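Long-range contacts in UL37 (Suid herpesvirus 1, PDB 4K70), which forms part of the inner tegument of the herpesvirus particle and probably takes part in controlling viral trafficking within the host cell: residues V22-I27 with T62-V67; A49-C54 with L107-L112; A116-D121 with A445-E450. All coordinates share one frame; numbering follows the deposited sequence.

Overall arrangement
Three contacts from one end of this helical chain show that burial alone does not set the chemistry. Contacts 1 and 3 are largely buried, yet contact 1 relies on packing without a polar bond between its segments, whereas contact 3 has a backbone-to-carboxylate bond and a salt bridge ending on exposed Arg449. Contact 2 runs from an apolar part to a surface ion pair. Helix 63-78 supplies one side of contact 1 and borders the other two; helix 438-458, a partner in contact 3, also packs on contact 1. Ala66 CB touches Leu112 CD2 at 4.2 Å, joining contacts 1 and 2, while Leu107 CD1 and Pro120 CG, 3.9 Å apart, join contacts 2 and 3.

Contact 1: V22-I27 with T62-V67; sequences VVQSRI and TCEAAV
Ile27 and Ala65 supply the apolar part of this helix pair. The CD1 end of Ile27 reaches over the backbone of the opposite helix, 3.7 Å from Ala65 CA, and also lies 4.0 Å from Ala65 CB. Its other branch turns elsewhere: CG2 approaches Glu64 O at 3.7 Å and borders the CB of the same glutamate. This division follows from the first torsion, which places CG1 beside the backbone N (chi1 -65°) and leaves CG2 on the carbonyl side, so one isoleucine covers two successive residues.

Gln24 provides a polar, but not hydrogen-bonded, layer. Its extended chain carries the terminal amide over the start of the partner helix, with OE1 against the methyl group of Thr62 (OE1 to CG2, 3.2 Å). The amide stacks on the carboxylate of Glu64 with the two planes only 5° apart. NE2 lies 3.6 Å from Glu64 OE1, a distance and a layered arrangement consistent with a weak electrostatic attraction. The other carboxylate oxygen, OE2, accepts from the backbone N of Ala465.

A third kind of interaction lies within segment 62-67. Thr62 is the N-cap of helix 63-78, its OG1 receiving a weak bond from Ala65 N at 3.3 Å; the same hydroxyl also pairs with Thr60.

The short helical segments, which lie on helices 20-32 and 63-78, approach to 9.4 Å between axes with their directions 43° apart. Helix 39-60, which links the two helices in sequence, packs against both through Ala56 and Thr60 on Val23 and through Tyr57 on Ala65, while helix 438-458 adds a further layer through Ala454 against Cys63 and Val67.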
loop_
_atom_site.group_PDB
_atom_site.type_symbol
_atom_site.label_atom_id
_atom_site.label_comp_id
_atom_site.label_asym_id
_atom_site.label_seq_id
_atom_site.Cartn_x
_atom_site.Cartn_y
_atom_site.Cartn_z
ATOM N N VAL A 22 -26.010 20.922 30.921
ATOM C CA VAL A 22 -24.745 21.453 30.417
ATOM C C VAL A 22 -23.734 20.316 30.211
ATOM O O VAL A 22 -23.075 20.228 29.167
ATOM C CB VAL A 22 -24.159 22.539 31.348
ATOM C CG1 VAL A 22 -24.042 22.023 32.768
ATOM C CG2 VAL A 22 -22.810 23.010 30.834
ATOM N N VAL A 23 -23.635 19.440 31.210
ATOM C CA VAL A 23 -22.769 18.268 31.139
ATOM C C VAL A 23 -23.063 17.437 29.889
ATOM O O VAL A 23 -22.147 16.914 29.251
ATOM C CB VAL A 23 -22.931 17.382 32.387
ATOM C CG1 VAL A 23 -21.862 16.307 32.411
ATOM C CG2 VAL A 23 -22.867 18.226 33.656
ATOM N N GLN A 24 -24.341 17.331 29.529
ATOM C CA GLN A 24 -24.741 16.543 28.364
ATOM C C GLN A 24 -24.311 17.163 27.031
ATOM O O GLN A 24 -23.820 16.458 26.147
ATOM C CB GLN A 24 -26.249 16.268 28.378
ATOM C CG GLN A 24 -26.686 15.365 29.525
ATOM C CD GLN A 24 -28.139 14.943 29.429
ATOM O OE1 GLN A 24 -28.781 14.659 30.441
ATOM N NE2 GLN A 24 -28.662 14.890 28.208
ATOM N N SER A 25 -24.488 18.474 26.889
ATOM C CA SER A 25 -24.054 19.180 25.680
ATOM C C SER A 25 -22.558 19.012 25.417
ATOM O O SER A 25 -22.145 18.722 24.298
ATOM C CB SER A 25 -24.403 20.669 25.767
ATOM O OG SER A 25 -25.752 20.895 25.400
ATOM N N ARG A 26 -21.759 19.200 26.459
ATOM C CA ARG A 26 -20.316 19.029 26.376
ATOM C C ARG A 26 -19.925 17.623 25.937
ATOM O O ARG A 26 -19.089 17.454 25.052
ATOM C CB ARG A 26 -19.691 19.321 27.735
ATOM C CG ARG A 26 -20.049 20.675 28.265
ATOM C CD ARG A 26 -19.582 21.754 27.306
ATOM N NE ARG A 26 -19.826 23.088 27.846
ATOM C CZ ARG A 26 -20.667 23.962 27.309
ATOM N NH1 ARG A 26 -21.332 23.644 26.205
ATOM N NH2 ARG A 26 -20.835 25.153 27.868
ATOM N N ILE A 27 -20.511 16.617 26.579
ATOM C CA ILE A 27 -20.216 15.228 26.248
ATOM C C ILE A 27 -20.658 14.935 24.819
ATOM O O ILE A 27 -19.934 14.300 24.050
ATOM C CB ILE A 27 -20.880 14.240 27.243
ATOM C CG1 ILE A 27 -20.296 14.421 28.642
ATOM C CG2 ILE A 27 -20.697 12.801 26.771
ATOM C CD1 ILE A 27 -20.994 13.622 29.719
ATOM N N THR A 62 -26.482 10.521 34.057
ATOM C CA THR A 62 -26.969 10.530 32.686
ATOM C C THR A 62 -26.372 9.418 31.829
ATOM O O THR A 62 -25.300 8.870 32.121
ATOM C CB THR A 62 -26.709 11.867 31.992
ATOM O OG1 THR A 62 -25.296 12.056 31.852
ATOM C CG2 THR A 62 -27.304 13.011 32.799
ATOM N N CYS A 63 -27.098 9.110 30.761
ATOM C CA CYS A 63 -26.761 8.051 29.829
ATOM C C CYS A 63 -25.528 8.433 29.010
ATOM O O CYS A 63 -24.667 7.594 28.742
ATOM C CB CYS A 63 -27.965 7.803 28.918
ATOM S SG CYS A 63 -27.705 6.611 27.615
ATOM N N GLU A 64 -25.457 9.703 28.619
ATOM C CA GLU A 64 -24.292 10.256 27.930
ATOM C C GLU A 64 -23.018 10.064 28.751
ATOM O O GLU A 64 -21.996 9.615 28.231
ATOM C CB GLU A 64 -24.498 11.746 27.631
ATOM C CG GLU A 64 -25.553 12.037 26.562
ATOM C CD GLU A 64 -26.957 11.612 26.979
ATOM O OE1 GLU A 64 -27.216 11.541 28.197
ATOM O OE2 GLU A 64 -27.798 11.348 26.094
ATOM N N ALA A 65 -23.089 10.400 30.035
ATOM C CA ALA A 65 -21.956 10.243 30.943
ATOM C C ALA A 65 -21.541 8.786 31.101
ATOM O O ALA A 65 -20.354 8.478 31.210
ATOM C CB ALA A 65 -22.273 10.845 32.313
ATOM N N ALA A 66 -22.529 7.896 31.130
ATOM C CA ALA A 66 -22.264 6.475 31.295
ATOM C C ALA A 66 -21.488 5.970 30.086
ATOM O O ALA A 66 -20.452 5.311 30.224
ATOM C CB ALA A 66 -23.569 5.714 31.441
ATOM N N VAL A 67 -22.010 6.290 28.907
ATOM C CA VAL A 67 -21.405 5.907 27.631
ATOM C C VAL A 67 -19.992 6.462 27.480
ATOM O O VAL A 67 -19.055 5.733 27.121
ATOM C CB VAL A 67 -22.268 6.388 26.446
ATOM C CG1 VAL A 67 -21.512 6.247 25.121
ATOM C CG2 VAL A 67 -23.581 5.617 26.405
#

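Contact 2: A49-C54 with L107-L112; sequences ALRLAC and LTEAGL. With NA (sodium ion), chain L.
Leu107 presses its CD2 methyl onto a shallow saddle made by two residues one helical turn apart, Leu50 and Cys54. CD2 sits 3.5 Å from Cys54 SG and 4.2 Å from Leu50 CD1, so sulfur and methyl group both meet it from one side. The cysteine takes part because its SG stands beside the backbone N (chi1 -76°), turned to the leucine branch, while its CB remains for a second neighbour.

That neighbour is Ala110. Its small methyl group fits close to the helix surface, 4.1 Å from Cys54 CB and 3.9 Å from Cys54 O, and is bordered further along helix 39-60 by Val58. The small side chain is consistent with the close backbones, Cys54 CA and Ala110 CA being 5.9 Å apart.

The change in surface shape from helix to loop is set by a Schellman motif. Gly111 takes a positive phi, and Leu112 N and Gly111 N bond back to Leu107 O and Thr108 O, respectively. After presenting Leu107 and Ala110 the chain thus leaves the helical path, and Leu112 packs further along, between Tyr57 of helix 39-60 and Ala69 and Glu70 of helix 63-78.

At the more exposed side, shape gives way to charge. Arg51 bends back at chi2 and curls toward Glu109, whose extended chain meets it at about a right angle. NH1 donates to Glu109 OE1 at 3.1 Å in a salt bridge, nearly along the C-O axis, although the two flat groups are 81° apart. Arg51 NH2 pairs with Asp102, so the guanidinium spans two carboxylates; Glu109 OE2 binds a sodium ion at 2.4 Å.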
loop_
_atom_site.group_PDB
_atom_site.type_symbol
_atom_site.label_atom_id
_atom_site.label_comp_id
_atom_site.label_asym_id
_atom_site.label_seq_id
_atom_site.Cartn_x
_atom_site.Cartn_y
_atom_site.Cartn_z
ATOM N N ALA A 49 -9.285 12.828 32.251
ATOM C CA ALA A 49 -10.460 12.666 31.405
ATOM C C ALA A 49 -11.368 11.561 31.952
ATOM O O ALA A 49 -12.573 11.746 32.076
ATOM C CB ALA A 49 -10.069 12.383 29.956
ATOM N N LEU A 50 -10.787 10.419 32.295
ATOM C CA LEU A 50 -11.586 9.311 32.801
ATOM C C LEU A 50 -12.267 9.683 34.121
ATOM O O LEU A 50 -13.445 9.391 34.327
ATOM C CB LEU A 50 -10.723 8.065 33.001
ATOM C CG LEU A 50 -11.557 6.911 33.542
ATOM C CD1 LEU A 50 -12.474 6.363 32.431
ATOM C CD2 LEU A 50 -10.671 5.831 34.142
ATOM N N ARG A 51 -11.511 10.321 35.008
ATOM C CA ARG A 51 -12.030 10.753 36.303
ATOM C C ARG A 51 -13.180 11.739 36.154
ATOM O O ARG A 51 -14.174 11.647 36.862
ATOM C CB ARG A 51 -10.910 11.370 37.143
ATOM C CG ARG A 51 -10.096 10.354 37.889
ATOM C CD ARG A 51 -10.837 9.906 39.129
ATOM N NE ARG A 51 -10.232 8.731 39.744
ATOM C CZ ARG A 51 -10.775 8.081 40.765
ATOM N NH1 ARG A 51 -11.925 8.509 41.270
ATOM N NH2 ARG A 51 -10.176 7.011 41.282
ATOM N N LEU A 52 -13.045 12.673 35.224
ATOM C CA LEU A 52 -14.084 13.664 34.965
ATOM C C LEU A 52 -15.344 13.053 34.349
ATOM O O LEU A 52 -16.470 13.503 34.605
ATOM C CB LEU A 52 -13.538 14.761 34.043
ATOM C CG LEU A 52 -12.555 15.741 34.678
ATOM C CD1 LEU A 52 -11.828 16.505 33.594
ATOM C CD2 LEU A 52 -13.302 16.694 35.588
ATOM N N ALA A 53 -15.161 12.036 33.517
ATOM C CA ALA A 53 -16.311 11.362 32.941
ATOM C C ALA A 53 -17.012 10.537 34.018
ATOM O O ALA A 53 -18.235 10.571 34.139
ATOM C CB ALA A 53 -15.896 10.496 31.765
ATOM N N CYS A 54 -16.233 9.802 34.804
ATOM C CA CYS A 54 -16.786 9.008 35.890
ATOM C C CYS A 54 -17.516 9.889 36.890
ATOM O O CYS A 54 -18.582 9.527 37.379
ATOM C CB CYS A 54 -15.693 8.201 36.588
ATOM S SG CYS A 54 -15.193 6.758 35.625
ATOM N N LEU A 107 -13.966 3.626 37.503
ATOM C CA LEU A 107 -15.175 3.079 36.909
ATOM C C LEU A 107 -15.976 2.267 37.932
ATOM O O LEU A 107 -17.198 2.362 37.984
ATOM C CB LEU A 107 -14.834 2.224 35.679
ATOM C CG LEU A 107 -14.383 3.009 34.440
ATOM C CD1 LEU A 107 -13.728 2.088 33.406
ATOM C CD2 LEU A 107 -15.546 3.776 33.820
ATOM N N THR A 108 -15.279 1.480 38.745
ATOM C CA THR A 108 -15.926 0.629 39.743
ATOM C C THR A 108 -16.650 1.468 40.794
ATOM O O THR A 108 -17.830 1.249 41.085
ATOM C CB THR A 108 -14.911 -0.297 40.446
ATOM O OG1 THR A 108 -14.302 -1.159 39.479
ATOM C CG2 THR A 108 -15.610 -1.166 41.501
ATOM N N GLU A 109 -15.927 2.435 41.343
ATOM C CA GLU A 109 -16.446 3.357 42.344
ATOM C C GLU A 109 -17.642 4.147 41.813
ATOM O O GLU A 109 -18.582 4.437 42.550
ATOM C CB GLU A 109 -15.322 4.294 42.799
ATOM C CG GLU A 109 -15.780 5.521 43.549
ATOM C CD GLU A 109 -14.637 6.466 43.867
ATOM O OE1 GLU A 109 -14.053 7.044 42.920
ATOM O OE2 GLU A 109 -14.326 6.630 45.065
ATOM N N ALA A 110 -17.619 4.477 40.525
ATOM C CA ALA A 110 -18.765 5.132 39.899
ATOM C C ALA A 110 -19.862 4.115 39.593
ATOM O O ALA A 110 -20.944 4.476 39.124
ATOM C CB ALA A 110 -18.345 5.856 38.624
ATOM N N GLY A 111 -19.581 2.841 39.859
ATOM C CA GLY A 111 -20.537 1.774 39.583
ATOM C C GLY A 111 -20.768 1.532 38.097
ATOM O O GLY A 111 -21.891 1.268 37.666
ATOM N N LEU A 112 -19.703 1.633 37.303
ATOM C CA LEU A 112 -19.794 1.386 35.864
ATOM C C LEU A 112 -18.874 0.238 35.485
ATOM O O LEU A 112 -18.115 -0.254 36.312
ATOM C CB LEU A 112 -19.406 2.635 35.068
ATOM C CG LEU A 112 -20.285 3.887 35.135
ATOM C CD1 LEU A 112 -19.590 5.054 34.455
ATOM C CD2 LEU A 112 -21.648 3.652 34.508
HETATM NA NA NA L . -14.596 5.382 47.048
#

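Contact 3: A116-D121 with A445-E450; sequences AEFGPD and AALLRE. With NA (sodium ion), chain I.
Glu117 lays its carboxylate against the edge of the Arg449 guanidinium, the two groups nearly coplanar at 16°. The arginine grips side-on: NE donates to OE2 at 2.7 Å and NH2 to OE1 at 2.5 Å, the latter short enough that its exact length should not be pressed. Both oxygens use their syn lone pairs. A bend at chi3 (-68°) swings the guanidinium back over its own helix, where one face lies above Ala445 O and Ala446 CA.

The Glu450 carboxylate meets the backbone of the same loop. Its OE2 accepts from Glu117 N at 2.7 Å, from 43° above the carboxylate plane, while OE1 forms a salt bridge with Arg113. Glu117 OE2 and Glu450 OE2 are 4.0 Å apart; water 1 donates to both and probably eases their repulsion.

Beside these charges, Phe118 forms an apolar patch. Its CE2 reaches 3.9 Å from both Ala446 CB and Leu447 CB, and Leu447 N lies at the ring edge, 3.5 Å from CE2. Trp78 of helix 63-78 meets the same ring.

The loop's shape is that of a type I beta turn from Ala116 to Gly119, with Gly119 then the N-cap of helix 120-137. In that first turn Asp121 OD1 binds, at 2.8 Å, a sodium ion that Asn99 OD1 and water 2 also bind. The whole is a helix-connecting turn seated on a distant helix, 438-458, joining sequence-remote parts of the all-helical N-terminal half of UL37.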
loop_
_atom_site.group_PDB
_atom_site.type_symbol
_atom_site.label_atom_id
_atom_site.label_comp_id
_atom_site.label_asym_id
_atom_site.label_seq_id
_atom_site.Cartn_x
_atom_site.Cartn_y
_atom_site.Cartn_z
ATOM N N ALA A 116 -16.881 -2.749 28.647
ATOM C CA ALA A 116 -17.560 -2.368 27.408
ATOM C C ALA A 116 -16.706 -2.707 26.178
ATOM O O ALA A 116 -15.487 -2.859 26.286
ATOM C CB ALA A 116 -17.917 -0.891 27.418
ATOM N N GLU A 117 -17.357 -2.840 25.021
ATOM C CA GLU A 117 -16.670 -3.212 23.788
ATOM C C GLU A 117 -15.659 -2.148 23.358
ATOM O O GLU A 117 -14.690 -2.458 22.675
ATOM C CB GLU A 117 -17.673 -3.553 22.670
ATOM C CG GLU A 117 -18.492 -4.806 22.994
ATOM C CD GLU A 117 -19.428 -5.245 21.870
ATOM O OE1 GLU A 117 -18.963 -5.424 20.731
ATOM O OE2 GLU A 117 -20.636 -5.424 22.130
ATOM N N PHE A 118 -15.862 -0.912 23.806
ATOM C CA PHE A 118 -14.857 0.143 23.622
ATOM C C PHE A 118 -14.229 0.623 24.933
ATOM O O PHE A 118 -13.668 1.728 25.008
ATOM C CB PHE A 118 -15.434 1.300 22.815
ATOM C CG PHE A 118 -15.682 0.946 21.374
ATOM C CD1 PHE A 118 -14.643 0.967 20.454
ATOM C CD2 PHE A 118 -16.945 0.563 20.948
ATOM C CE1 PHE A 118 -14.865 0.623 19.116
ATOM C CE2 PHE A 118 -17.177 0.224 19.623
ATOM C CZ PHE A 118 -16.138 0.255 18.706
ATOM N N GLY A 119 -14.300 -0.241 25.940
ATOM C CA GLY A 119 -13.750 0.020 27.256
ATOM C C GLY A 119 -12.266 -0.284 27.335
ATOM O O GLY A 119 -11.653 -0.705 26.348
ATOM N N PRO A 120 -11.671 -0.050 28.511
ATOM C CA PRO A 120 -10.232 -0.191 28.739
ATOM C C PRO A 120 -9.755 -1.628 28.648
ATOM O O PRO A 120 -8.701 -1.859 28.071
ATOM C CB PRO A 120 -10.036 0.365 30.166
ATOM C CG PRO A 120 -11.407 0.325 30.795
ATOM C CD PRO A 120 -12.353 0.581 29.656
ATOM N N ASP A 121 -10.506 -2.576 29.206
ATOM C CA ASP A 121 -10.141 -3.989 29.128
ATOM C C ASP A 121 -10.092 -4.450 27.673
ATOM O O ASP A 121 -9.170 -5.138 27.255
ATOM C CB ASP A 121 -11.173 -4.865 29.855
ATOM C CG ASP A 121 -11.289 -4.552 31.347
ATOM O OD1 ASP A 121 -10.414 -3.838 31.898
ATOM O OD2 ASP A 121 -12.265 -5.043 31.970
ATOM N N ALA A 445 -22.215 -1.113 15.066
ATOM C CA ALA A 445 -23.070 -2.057 15.791
ATOM C C ALA A 445 -22.572 -2.283 17.223
ATOM O O ALA A 445 -23.365 -2.339 18.160
ATOM C CB ALA A 445 -23.156 -3.373 15.053
ATOM N N ALA A 446 -21.258 -2.409 17.383
ATOM C CA ALA A 446 -20.656 -2.589 18.699
ATOM C C ALA A 446 -20.879 -1.379 19.608
ATOM O O ALA A 446 -21.242 -1.538 20.773
ATOM C CB ALA A 446 -19.175 -2.895 18.570
ATOM N N LEU A 447 -20.659 -0.179 19.076
ATOM C CA LEU A 447 -20.855 1.050 19.845
ATOM C C LEU A 447 -22.311 1.219 20.274
ATOM O O LEU A 447 -22.588 1.578 21.416
ATOM C CB LEU A 447 -20.397 2.276 19.055
ATOM C CG LEU A 447 -20.400 3.632 19.777
ATOM C CD1 LEU A 447 -19.765 3.538 21.148
ATOM C CD2 LEU A 447 -19.690 4.686 18.949
ATOM N N LEU A 448 -23.239 0.945 19.363
ATOM C CA LEU A 448 -24.660 1.093 19.669
ATOM C C LEU A 448 -25.169 0.072 20.688
ATOM O O LEU A 448 -26.139 0.338 21.397
ATOM C CB LEU A 448 -25.495 1.027 18.393
ATOM C CG LEU A 448 -25.390 2.250 17.488
ATOM C CD1 LEU A 448 -26.292 2.081 16.272
ATOM C CD2 LEU A 448 -25.744 3.510 18.272
ATOM N N ARG A 449 -24.530 -1.094 20.756
ATOM C CA ARG A 449 -24.855 -2.067 21.795
ATOM C C ARG A 449 -24.514 -1.494 23.170
ATOM O O ARG A 449 -25.230 -1.715 24.147
ATOM C CB ARG A 449 -24.110 -3.389 21.580
ATOM C CG ARG A 449 -24.609 -4.225 20.379
ATOM C CD ARG A 449 -24.083 -5.654 20.460
ATOM N NE ARG A 449 -22.631 -5.738 20.273
ATOM C CZ ARG A 449 -22.042 -5.876 19.089
ATOM N NH1 ARG A 449 -22.775 -5.938 17.986
ATOM N NH2 ARG A 449 -20.723 -5.951 19.002
ATOM N N GLU A 450 -23.415 -0.752 23.249
ATOM C CA GLU A 450 -23.035 -0.138 24.516
ATOM C C GLU A 450 -23.960 1.030 24.835
ATOM O O GLU A 450 -24.307 1.258 25.999
ATOM C CB GLU A 450 -21.569 0.304 24.502
ATOM C CG GLU A 450 -20.599 -0.843 24.300
ATOM C CD GLU A 450 -20.793 -1.964 25.311
ATOM O OE1 GLU A 450 -21.640 -1.826 26.229
ATOM O OE2 GLU A 450 -20.085 -2.989 25.193
HETATM NA NA NA I . -8.318 -1.944 31.862
HETATM O O HOH W 1 -21.833 -5.650 24.800
HETATM O O HOH W 2 -7.942 -0.730 34.116
#